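Side-chain contacts in T-lymphoma invasion and metastasis-inducing protein 1 (Homo sapiens, PDB 4K2P), which probably activates Rac-type GTPases as a guanine nucleotide exchange factor, its PH-CC-Ex region serving phosphoinositide binding and interactions with partners such as Par-3: residues Arg135-Glu140 and Arg196-Ser201; Lys142-Lys147 and Glu186-Asp191. The protein carries 5 engineered substitutions. All coordinates share one frame; numbering follows the deposited sequence.

Contact 1. Residues Arg135-Glu140 and Arg196-Ser201; sequences RLLKSE and RCYLAS
Y198 meets L137 chiefly through CB, with L137 CD2 also at the edge of its ring. The evidence is in the methyls: L137 CD1 lies 3.9 Å from Y198 CB, and CD2 of the same leucine is 4.1 Å from that CB, standing near the ring plane. The two side chains cross at about a right angle. From there the phenol end leads away from 135-140, and Y198 OH is hydrogen-bonded to the carbonyl O of S74 and to R194 NH1, while the side chain also touches C120 of helix 106-128. One residue therefore faces the helix partner with its CB and the PH domain with its hydroxyl.

L199 comes next and carries most of the area contributed by 196-201. Its backbone is approached closely, since L137 CD1 sits 3.7 Å from L199 N and packs against CA and CB as well. With CG of L199 anti to the backbone N (chi1 -178°), the branched end extends past L137 to K138, where L199 CD2 is 3.9 Å from K138 CG. The other methyl, CD1, comes to 4.2 Å from K138 CE, so both methyls border the extended aliphatic chain of K138, and the two side chains cross at about a right angle. L134 and I141 of helix 133-161 also touch L199, and F195 and L202 touch L137.

The axes of the two segments approach to 9.7 Å at an angle of 151°, with the L137 and L199 CA atoms 6.4 Å from each other. No hydrogen bond or salt bridge joins the two segments: their cohesion is apolar, made by leucine methyls and lysine methylenes, whereas the polar anchoring through Y198 OH is directed at other parts of the chain.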
ATOM      1  N   ARG A 135       4.922 -17.969   9.301  1.00 39.13           N
ATOM      2  CA  ARG A 135       6.139 -18.491   8.692  1.00 42.49           C
ATOM      3  C   ARG A 135       6.270 -18.063   7.245  1.00 38.94           C
ATOM      4  O   ARG A 135       7.363 -17.744   6.788  1.00 38.61           O
ATOM      5  CB  ARG A 135       6.171 -20.013   8.796  1.00 50.59           C
ATOM      6  CG  ARG A 135       7.286 -20.684   8.001  1.00 56.42           C
ATOM      7  CD  ARG A 135       7.351 -22.158   8.351  1.00 64.10           C
ATOM      8  NE  ARG A 135       7.570 -22.337   9.783  1.00 66.63           N
ATOM      9  CZ  ARG A 135       8.768 -22.383  10.361  1.00 69.59           C
ATOM     10  NH1 ARG A 135       9.876 -22.318   9.631  1.00 70.45           N
ATOM     11  NH2 ARG A 135       8.863 -22.531  11.673  1.00 72.17           N
ATOM     12  N   LEU A 136       5.156 -18.049   6.522  1.00 38.50           N
ATOM     13  CA  LEU A 136       5.191 -17.663   5.121  1.00 37.03           C
ATOM     14  C   LEU A 136       5.600 -16.204   4.979  1.00 34.00           C
ATOM     15  O   LEU A 136       6.377 -15.869   4.091  1.00 32.17           O
ATOM     16  CB  LEU A 136       3.834 -17.892   4.452  1.00 38.63           C
ATOM     17  CG  LEU A 136       3.739 -17.321   3.031  1.00 37.06           C
ATOM     18  CD1 LEU A 136       4.708 -18.021   2.084  1.00 39.04           C
ATOM     19  CD2 LEU A 136       2.319 -17.430   2.515  1.00 39.84           C
ATOM     20  N   LEU A 137       5.081 -15.343   5.851  1.00 31.66           N
ATOM     21  CA  LEU A 137       5.393 -13.916   5.785  1.00 29.46           C
ATOM     22  C   LEU A 137       6.881 -13.673   6.003  1.00 30.59           C
ATOM     23  O   LEU A 137       7.496 -12.896   5.279  1.00 30.09           O
ATOM     24  CB  LEU A 137       4.591 -13.131   6.824  1.00 27.82           C
ATOM     25  CG  LEU A 137       3.097 -12.948   6.578  1.00 29.00           C
ATOM     26  CD1 LEU A 137       2.491 -12.160   7.728  1.00 27.98           C
ATOM     27  CD2 LEU A 137       2.819 -12.265   5.247  1.00 29.74           C
ATOM     28  N   LYS A 138       7.453 -14.337   7.000  1.00 33.29           N
ATOM     29  CA  LYS A 138       8.877 -14.199   7.284  1.00 34.99           C
ATOM     30  C   LYS A 138       9.715 -14.721   6.126  1.00 37.60           C
ATOM     31  O   LYS A 138      10.783 -14.189   5.841  1.00 41.23           O
ATOM     32  CB  LYS A 138       9.246 -14.927   8.567  1.00 36.85           C
ATOM     33  CG  LYS A 138       8.664 -14.273   9.806  1.00 36.36           C
ATOM     34  CD  LYS A 138       8.978 -15.076  11.047  1.00 44.15           C
ATOM     35  CE  LYS A 138       8.316 -14.464  12.268  1.00 49.44           C
ATOM     36  NZ  LYS A 138       8.418 -15.358  13.453  1.00 56.13           N
ATOM     37  N   SER A 139       9.231 -15.771   5.475  1.00 37.78           N
ATOM     38  CA  SER A 139       9.934 -16.359   4.349  1.00 38.84           C
ATOM     39  C   SER A 139       9.965 -15.403   3.160  1.00 33.77           C
ATOM     40  O   SER A 139      10.993 -15.253   2.502  1.00 31.66           O
ATOM     41  CB  SER A 139       9.276 -17.677   3.947  1.00 48.68           C
ATOM     42  OG  SER A 139       9.836 -18.165   2.741  1.00 55.80           O
ATOM     43  N   GLU A 140       8.833 -14.751   2.904  1.00 30.91           N
ATOM     44  CA  GLU A 140       8.704 -13.816   1.792  1.00 30.80           C
ATOM     45  C   GLU A 140       9.546 -12.577   2.059  1.00 33.45           C
ATOM     46  O   GLU A 140      10.055 -11.931   1.137  1.00 34.18           O
ATOM     47  CB  GLU A 140       7.239 -13.434   1.584  1.00 30.14           C
ATOM     48  CG  GLU A 140       6.390 -14.552   1.014  1.00 37.54           C
ATOM     49  CD  GLU A 140       6.804 -14.944  -0.393  1.00 47.07           C
ATOM     50  OE1 GLU A 140       6.786 -14.076  -1.287  1.00 46.03           O
ATOM     51  OE2 GLU A 140       7.145 -16.126  -0.606  1.00 55.81           O
ATOM     52  N   ARG A 196       6.075  -6.518   6.157  1.00 28.21           N
ATOM     53  CA  ARG A 196       6.395  -6.199   7.541  1.00 29.18           C
ATOM     54  C   ARG A 196       5.188  -5.602   8.258  1.00 29.59           C
ATOM     55  O   ARG A 196       5.047  -5.734   9.473  1.00 30.76           O
ATOM     56  CB  ARG A 196       7.582  -5.246   7.610  1.00 29.05           C
ATOM     57  CG  ARG A 196       8.910  -5.947   7.454  1.00 31.03           C
ATOM     58  CD  ARG A 196      10.069  -4.975   7.455  1.00 34.21           C
ATOM     59  NE  ARG A 196      11.339  -5.690   7.382  1.00 40.50           N
ATOM     60  CZ  ARG A 196      12.468  -5.186   6.897  1.00 43.57           C
ATOM     61  NH1 ARG A 196      12.500  -3.952   6.409  1.00 43.15           N
ATOM     62  NH2 ARG A 196      13.567  -5.927   6.893  1.00 46.15           N
ATOM     63  N   CYS A 197       4.319  -4.942   7.508  1.00 26.78           N
ATOM     64  CA  CYS A 197       3.083  -4.443   8.080  1.00 27.69           C
ATOM     65  C   CYS A 197       2.183  -5.614   8.447  1.00 29.05           C
ATOM     66  O   CYS A 197       1.586  -5.638   9.528  1.00 31.08           O
ATOM     67  CB  CYS A 197       2.360  -3.513   7.107  1.00 27.58           C
ATOM     68  SG  CYS A 197       3.034  -1.851   7.016  1.00 29.34           S
ATOM     69  N   TYR A 198       2.081  -6.582   7.538  1.00 28.50           N
ATOM     70  CA  TYR A 198       1.229  -7.755   7.749  1.00 29.42           C
ATOM     71  C   TYR A 198       1.708  -8.550   8.945  1.00 30.74           C
ATOM     72  O   TYR A 198       0.923  -8.994   9.782  1.00 31.64           O
ATOM     73  CB  TYR A 198       1.231  -8.663   6.521  1.00 29.95           C
ATOM     74  CG  TYR A 198       0.673  -8.054   5.259  1.00 29.05           C
ATOM     75  CD1 TYR A 198       0.068  -6.797   5.256  1.00 27.45           C
ATOM     76  CD2 TYR A 198       0.755  -8.743   4.063  1.00 28.98           C
ATOM     77  CE1 TYR A 198      -0.440  -6.258   4.085  1.00 26.78           C
ATOM     78  CE2 TYR A 198       0.258  -8.221   2.906  1.00 29.02           C
ATOM     79  CZ  TYR A 198      -0.333  -6.976   2.912  1.00 26.90           C
ATOM     80  OH  TYR A 198      -0.825  -6.485   1.729  1.00 26.57           O
ATOM     81  N   LEU A 199       3.020  -8.727   9.018  1.00 30.73           N
ATOM     82  CA  LEU A 199       3.622  -9.522  10.072  1.00 34.89           C
ATOM     83  C   LEU A 199       3.419  -8.840  11.412  1.00 36.15           C
ATOM     84  O   LEU A 199       3.124  -9.493  12.406  1.00 36.25           O
ATOM     85  CB  LEU A 199       5.112  -9.739   9.808  1.00 35.91           C
ATOM     86  CG  LEU A 199       5.844 -10.600  10.841  1.00 41.61           C
ATOM     87  CD1 LEU A 199       5.247 -12.000  10.924  1.00 47.81           C
ATOM     88  CD2 LEU A 199       7.318 -10.673  10.516  1.00 40.28           C
ATOM     89  N   ALA A 200       3.583  -7.521  11.433  1.00 36.57           N
ATOM     90  CA  ALA A 200       3.446  -6.757  12.666  1.00 40.11           C
ATOM     91  C   ALA A 200       2.017  -6.852  13.181  1.00 40.74           C
ATOM     92  O   ALA A 200       1.776  -6.954  14.385  1.00 42.17           O
ATOM     93  CB  ALA A 200       3.836  -5.313  12.437  1.00 40.67           C
ATOM     94  N   SER A 201       1.070  -6.837  12.254  1.00 38.07           N
ATOM     95  CA  SER A 201      -0.335  -6.871  12.605  1.00 40.32           C
ATOM     96  C   SER A 201      -0.709  -8.219  13.218  1.00 38.97           C
ATOM     97  O   SER A 201      -1.546  -8.275  14.113  1.00 39.88           O
ATOM     98  CB  SER A 201      -1.192  -6.562  11.376  1.00 44.72           C
ATOM     99  OG  SER A 201      -1.113  -5.175  11.054  1.00 46.40           O
TER

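Contact 2. Residues Lys142-Lys147 and Glu186-Asp191; sequences KKLEQK and EQFQMD
D191, whose CB rests against L144, is held at both carboxylate oxygens: OD2 accepts a hydrogen bond from Q187 NE2 at 3.1 Å, and OD1 forms a salt bridge with R194. This hydrogen bond from Q187 is not straight (N-H...O 141°), and NE2 of Q187, one turn earlier on the same helix, meets OD2 from above the carboxylate plane. The D191 CB itself points toward 142-147, where L144 CD1 approaches it to 3.7 Å.

The other methyl of L144, CD2, turns to F188, lying 3.9 Å from F188 CD1 and equally near the F188 carbonyl O. K147 covers one face of the phenyl ring. Its CB makes a CH-pi contact, 4.0 Å from the F188 ring centroid and 19° off the normal. The K147 chain bends at chi3, and the two side chains cross at about a right angle, with K147 CD 3.9 Å from F188 CZ. I148 and D151 also touch the ring. An alanine in place of F188 would probably leave the K147 methylenes and L144 CD2 without their apolar partner and open a gap between the helices.

Segment axes that approach to 9.6 Å at 156°, and contact positions spaced by three and four residues (I141, L144, I148; F188, D191, F195), are consistent with an antiparallel coiled-coil hairpin.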
ATOM      1  N   LYS A 142      12.362 -12.680   3.827  1.00 30.92           N
ATOM      2  CA  LYS A 142      13.727 -13.121   3.582  1.00 36.69           C
ATOM      3  C   LYS A 142      14.046 -13.092   2.091  1.00 33.82           C
ATOM      4  O   LYS A 142      15.133 -12.673   1.687  1.00 35.48           O
ATOM      5  CB  LYS A 142      13.949 -14.528   4.134  1.00 46.59           C
ATOM      6  CG  LYS A 142      14.030 -14.601   5.653  1.00 54.21           C
ATOM      7  CD  LYS A 142      14.346 -16.017   6.117  1.00 64.73           C
ATOM      8  CE  LYS A 142      14.331 -16.140   7.638  1.00 70.47           C
ATOM      9  NZ  LYS A 142      12.941 -16.205   8.189  1.00 70.41           N
ATOM     10  N   LYS A 143      13.091 -13.512   1.272  1.00 30.60           N
ATOM     11  CA  LYS A 143      13.305 -13.557  -0.167  1.00 31.39           C
ATOM     12  C   LYS A 143      13.499 -12.166  -0.734  1.00 27.85           C
ATOM     13  O   LYS A 143      14.375 -11.950  -1.574  1.00 26.81           O
ATOM     14  CB  LYS A 143      12.140 -14.248  -0.871  1.00 33.82           C
ATOM     15  CG  LYS A 143      12.172 -15.758  -0.745  1.00 41.17           C
ATOM     16  CD  LYS A 143      11.002 -16.390  -1.472  1.00 46.79           C
ATOM     17  CE  LYS A 143      10.902 -17.877  -1.183  1.00 55.86           C
ATOM     18  NZ  LYS A 143       9.729 -18.486  -1.872  1.00 60.67           N
ATOM     19  N   LEU A 144      12.700 -11.222  -0.253  1.00 25.68           N
ATOM     20  CA  LEU A 144      12.785  -9.848  -0.714  1.00 26.10           C
ATOM     21  C   LEU A 144      14.106  -9.206  -0.326  1.00 25.86           C
ATOM     22  O   LEU A 144      14.652  -8.428  -1.088  1.00 25.89           O
ATOM     23  CB  LEU A 144      11.623  -9.021  -0.160  1.00 26.34           C
ATOM     24  CG  LEU A 144      10.322  -9.185  -0.942  1.00 27.97           C
ATOM     25  CD1 LEU A 144       9.139  -8.731  -0.090  1.00 28.85           C
ATOM     26  CD2 LEU A 144      10.396  -8.404  -2.243  1.00 28.36           C
ATOM     27  N   GLU A 145      14.605  -9.514   0.865  1.00 26.40           N
ATOM     28  CA  GLU A 145      15.881  -8.982   1.317  1.00 28.39           C
ATOM     29  C   GLU A 145      17.032  -9.537   0.467  1.00 30.15           C
ATOM     30  O   GLU A 145      18.014  -8.838   0.206  1.00 31.34           O
ATOM     31  CB  GLU A 145      16.106  -9.294   2.798  1.00 33.06           C
ATOM     32  CG  GLU A 145      15.149  -8.560   3.740  1.00 34.98           C
ATOM     33  CD  GLU A 145      15.398  -8.884   5.207  1.00 42.18           C
ATOM     34  OE1 GLU A 145      15.577 -10.066   5.544  1.00 41.00           O
ATOM     35  OE2 GLU A 145      15.418  -7.948   6.033  1.00 49.51           O
ATOM     36  N   GLN A 146      16.912 -10.788   0.038  1.00 29.08           N
ATOM     37  CA  GLN A 146      17.916 -11.380  -0.842  1.00 33.84           C
ATOM     38  C   GLN A 146      17.892 -10.689  -2.207  1.00 29.74           C
ATOM     39  O   GLN A 146      18.941 -10.394  -2.781  1.00 30.34           O
ATOM     40  CB  GLN A 146      17.683 -12.888  -1.008  1.00 44.15           C
ATOM     41  CG  GLN A 146      18.088 -13.725   0.199  1.00 56.78           C
ATOM     42  CD  GLN A 146      17.638 -15.182   0.100  1.00 68.67           C
ATOM     43  OE1 GLN A 146      16.608 -15.497  -0.505  1.00 70.15           O
ATOM     44  NE2 GLN A 146      18.426 -16.081   0.684  1.00 76.26           N
ATOM     45  N   LYS A 147      16.692 -10.403  -2.707  1.00 28.09           N
ATOM     46  CA  LYS A 147      16.527  -9.748  -3.997  1.00 27.07           C
ATOM     47  C   LYS A 147      17.031  -8.316  -3.954  1.00 26.71           C
ATOM     48  O   LYS A 147      17.597  -7.824  -4.928  1.00 25.66           O
ATOM     49  CB  LYS A 147      15.058  -9.778  -4.439  1.00 27.39           C
ATOM     50  CG  LYS A 147      14.635 -11.129  -5.006  1.00 32.88           C
ATOM     51  CD  LYS A 147      13.212 -11.150  -5.551  1.00 39.88           C
ATOM     52  CE  LYS A 147      12.176 -11.129  -4.454  1.00 47.28           C
ATOM     53  NZ  LYS A 147      10.799 -11.392  -4.981  1.00 54.55           N
ATOM     54  N   GLU A 186      12.718   0.013  -5.684  1.00 23.40           N
ATOM     55  CA  GLU A 186      11.529   0.686  -5.172  1.00 25.88           C
ATOM     56  C   GLU A 186      10.411  -0.306  -4.918  1.00 26.13           C
ATOM     57  O   GLU A 186       9.736  -0.246  -3.893  1.00 25.96           O
ATOM     58  CB  GLU A 186      11.019   1.739  -6.141  1.00 30.24           C
ATOM     59  CG  GLU A 186      11.768   3.040  -6.133  1.00 34.14           C
ATOM     60  CD  GLU A 186      11.109   4.051  -7.051  1.00 35.61           C
ATOM     61  OE1 GLU A 186      10.818   3.691  -8.210  1.00 38.13           O
ATOM     62  OE2 GLU A 186      10.844   5.185  -6.609  1.00 32.80           O
ATOM     63  N   GLN A 187      10.222  -1.207  -5.877  1.00 25.73           N
ATOM     64  CA  GLN A 187       9.181  -2.223  -5.816  1.00 26.93           C
ATOM     65  C   GLN A 187       9.454  -3.189  -4.671  1.00 24.38           C
ATOM     66  O   GLN A 187       8.546  -3.541  -3.923  1.00 25.46           O
ATOM     67  CB  GLN A 187       9.104  -2.966  -7.151  1.00 33.79           C
ATOM     68  CG  GLN A 187       8.157  -4.166  -7.207  1.00 43.87           C
ATOM     69  CD  GLN A 187       6.695  -3.770  -7.195  1.00 54.28           C
ATOM     70  OE1 GLN A 187       6.166  -3.284  -8.198  1.00 61.18           O
ATOM     71  NE2 GLN A 187       6.026  -3.993  -6.066  1.00 55.51           N
ATOM     72  N   PHE A 188      10.712  -3.595  -4.526  1.00 20.87           N
ATOM     73  CA  PHE A 188      11.099  -4.570  -3.519  1.00 21.76           C
ATOM     74  C   PHE A 188      10.942  -3.991  -2.116  1.00 22.86           C
ATOM     75  O   PHE A 188      10.502  -4.691  -1.204  1.00 23.72           O
ATOM     76  CB  PHE A 188      12.549  -5.031  -3.708  1.00 24.19           C
ATOM     77  CG  PHE A 188      12.782  -5.910  -4.912  1.00 25.37           C
ATOM     78  CD1 PHE A 188      11.771  -6.691  -5.448  1.00 29.11           C
ATOM     79  CD2 PHE A 188      14.037  -5.972  -5.493  1.00 26.61           C
ATOM     80  CE1 PHE A 188      12.008  -7.501  -6.550  1.00 32.32           C
ATOM     81  CE2 PHE A 188      14.271  -6.776  -6.595  1.00 29.04           C
ATOM     82  CZ  PHE A 188      13.253  -7.545  -7.117  1.00 32.05           C
ATOM     83  N   GLN A 189      11.314  -2.725  -1.945  1.00 21.23           N
ATOM     84  CA  GLN A 189      11.273  -2.078  -0.638  1.00 22.04           C
ATOM     85  C   GLN A 189       9.839  -1.830  -0.212  1.00 20.73           C
ATOM     86  O   GLN A 189       9.522  -1.854   0.972  1.00 20.80           O
ATOM     87  CB  GLN A 189      12.038  -0.758  -0.648  1.00 23.78           C
ATOM     88  CG  GLN A 189      13.539  -0.907  -0.799  1.00 25.84           C
ATOM     89  CD  GLN A 189      14.205  -1.432   0.449  1.00 26.33           C
ATOM     90  OE1 GLN A 189      13.551  -1.711   1.450  1.00 25.35           O
ATOM     91  NE2 GLN A 189      15.513  -1.574   0.395  1.00 27.42           N
ATOM     92  N   MET A 190       8.995  -1.543  -1.191  1.00 19.68           N
ATOM     93  CA  MET A 190       7.580  -1.365  -0.961  1.00 22.16           C
ATOM     94  C   MET A 190       6.962  -2.706  -0.529  1.00 24.99           C
ATOM     95  O   MET A 190       6.172  -2.753   0.409  1.00 23.72           O
ATOM     96  CB  MET A 190       6.905  -0.828  -2.225  1.00 22.89           C
ATOM     97  CG  MET A 190       5.445  -0.487  -2.065  1.00 26.41           C
ATOM     98  SD  MET A 190       5.139   0.802  -0.843  1.00 27.66           S
ATOM     99  CE  MET A 190       6.025   2.187  -1.573  1.00 34.21           C
ATOM    100  N   ASP A 191       7.336  -3.791  -1.202  1.00 26.75           N
ATOM    101  CA  ASP A 191       6.797  -5.113  -0.876  1.00 28.63           C
ATOM    102  C   ASP A 191       7.258  -5.560   0.506  1.00 26.87           C
ATOM    103  O   ASP A 191       6.493  -6.132   1.275  1.00 27.55           O
ATOM    104  CB  ASP A 191       7.206  -6.142  -1.929  1.00 34.61           C
ATOM    105  CG  ASP A 191       6.412  -6.010  -3.220  1.00 41.00           C
ATOM    106  OD1 ASP A 191       5.264  -5.529  -3.184  1.00 42.91           O
ATOM    107  OD2 ASP A 191       6.938  -6.386  -4.281  1.00 44.95           O
TER

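Overall arrangement
Contacts 1 and 2 are successive layers of one interface, their centres 12 Å apart, both formed by helices 133-161 and 168-203. The order along the chain is 135-140, 142-147, 186-191, 196-201, so contact 2 lies nearer the turn of the hairpin and contact 1 nearer its base. The similar axis angles indicate that the two helices keep nearly the same antiparallel course between the layers. A salt bridge links the contacts directly, R196 NH2 to E145 OE2 at 2.9 Å. Around this coiled coil, helix 106-128 borders contact 1 and helix 233-241 packs on segment 186-191, consistent with the hairpin being joined to the PH domain and probably to the Ex region.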